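PDB 5A0L: fibronectin-binding protein from Streptococcus pyogenes, which binds fibronectin and probably mediates covalent attachment of the bacterium to host targets through an internal thioester in its N-terminal domain. Local coordinates for residues K145-E148 and R149-R152. Residues are numbered along the deposited sequence; the frame is centred on the assembly and turned at random. Where two conformers were deposited one is given.
Sequences KMWE and REVR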
# COMPACT_ATOMS: atom_id res chain seq x y z
N LYS A 145 -4.24 0.84 20.85
CA LYS A 145 -4.79 2.19 20.96
C LYS A 145 -4.96 2.89 19.62
O LYS A 145 -5.42 4.01 19.58
CB LYS A 145 -3.93 3.04 21.91
CG LYS A 145 -4.01 2.64 23.37
CD LYS A 145 -2.99 3.35 24.22
CE LYS A 145 -3.29 3.17 25.70
NZ LYS A 145 -3.37 1.72 26.10
N MET A 146 -4.59 2.25 18.52
CA MET A 146 -4.67 2.93 17.23
C MET A 146 -6.11 3.23 16.88
O MET A 146 -7.01 2.40 17.08
CB MET A 146 -3.98 2.14 16.14
CG MET A 146 -2.46 2.21 16.27
SD MET A 146 -1.61 1.21 15.03
CE MET A 146 -1.85 2.20 13.59
N TRP A 147 -6.31 4.42 16.33
CA TRP A 147 -7.63 4.92 15.89
C TRP A 147 -8.62 5.12 17.06
O TRP A 147 -9.83 5.28 16.83
CB TRP A 147 -8.23 4.02 14.78
CG TRP A 147 -7.30 3.86 13.64
CD1 TRP A 147 -6.90 4.82 12.78
CD2 TRP A 147 -6.63 2.65 13.24
NE1 TRP A 147 -6.00 4.30 11.88
CE2 TRP A 147 -5.82 2.96 12.14
CE3 TRP A 147 -6.64 1.35 13.72
CZ2 TRP A 147 -5.07 2.01 11.48
CZ3 TRP A 147 -5.87 0.39 13.07
CH2 TRP A 147 -5.09 0.73 11.97
N GLU A 148 -8.14 5.13 18.29
CA GLU A 148 -9.02 5.39 19.41
C GLU A 148 -9.64 6.79 19.31
O GLU A 148 -10.77 7.01 19.77
CB GLU A 148 -8.29 5.20 20.73
CG GLU A 148 -9.20 5.21 21.95
CD GLU A 148 -10.21 4.08 22.06
OE1 GLU A 148 -10.15 3.09 21.32
OE2 GLU A 148 -11.06 4.19 22.97
N ARG A 149 -8.89 7.78 18.79
CA ARG A 149 -9.47 9.10 18.63
C ARG A 149 -10.72 9.04 17.74
O ARG A 149 -11.77 9.63 18.07
CB ARG A 149 -8.45 10.08 18.08
CG ARG A 149 -8.96 11.51 18.04
CD ARG A 149 -7.88 12.49 17.55
NE ARG A 149 -6.80 12.64 18.53
CZ ARG A 149 -5.69 13.35 18.32
NH1 ARG A 149 -5.53 13.99 17.16
NH2 ARG A 149 -4.75 13.42 19.24
N GLU A 150 -10.61 8.32 16.63
CA GLU A 150 -11.76 8.09 15.75
C GLU A 150 -12.94 7.40 16.44
O GLU A 150 -14.07 7.76 16.20
CB GLU A 150 -11.33 7.30 14.52
CG GLU A 150 -10.53 8.10 13.51
CD GLU A 150 -9.06 8.33 13.82
OE1 GLU A 150 -8.48 7.79 14.79
OE2 GLU A 150 -8.47 9.09 13.03
N VAL A 151 -12.69 6.42 17.28
CA VAL A 151 -13.76 5.74 18.01
C VAL A 151 -14.47 6.72 18.93
O VAL A 151 -15.71 6.81 18.92
CB VAL A 151 -13.21 4.55 18.84
CG1 VAL A 151 -14.31 3.90 19.67
CG2 VAL A 151 -12.57 3.49 17.94
N ARG A 152 -13.71 7.47 19.69
CA ARG A 152 -14.27 8.41 20.67
C ARG A 152 -15.13 9.48 20.00
O ARG A 152 -16.14 9.94 20.54
CB ARG A 152 -13.16 9.10 21.48
CG ARG A 152 -12.24 8.18 22.29
CD ARG A 152 -12.94 7.30 23.31
NE ARG A 152 -11.98 6.40 23.94
CZ ARG A 152 -11.04 6.81 24.79
NH1 ARG A 152 -10.97 8.08 25.11
NH2 ARG A 152 -10.18 5.95 25.31
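The first turn of the short surface helix 148-152 is entered through a type II beta turn, Lys145 to Glu148, with Trp147 at the N-cap position. The carbonyl of Trp147 accepts the N-H of Val151, with Val151 N to Trp147 O 3.1 Å. The next bond in the helix runs from Arg152 N to Glu148 O at 3.0 Å. Glu148 and Arg152 are also joined one turn apart by their side chains. In one of two deposited conformers of Arg152, its NE lies 2.6 Å from Glu148 OE2 in a salt bridge, which is therefore probably not held all the time. Arg152 NH2 adds a weak bond to the same oxygen. NE meets OE2 on its anti side, out of the carboxylate plane, and the oxygen is likewise tilted from the guanidinium plane. The carboxylate and guanidinium planes stand 79° apart, so the pair is not flat. Both bonds end on OE2. Bends at chi2 in both chains, 65° in Glu148 and -58° in Arg152, fold the charged ends together. Glu148 CG then lies over one face of the guanidinium, 3.6 Å from Arg152 NH2. Glu150, three residues on, folds back toward Trp147. Glu150 OE1 sits at the edge of the indole, in the ring plane, 3.9 Å from Trp147 CD1. Glu150 OE1 is also 3.2 Å from Trp147 CA. Val151 sets CG2 against the Trp147 carbonyl oxygen. Trp147 also packs on Leu125 and Val126 of helix 120-135 and on Met164 of helix 158-172. Glu148 OE1 forms a salt bridge with Arg165, which ties the helix start to helix 158-172. With Arg152 in this conformer, the two arginines would probably favour the charged carboxylate.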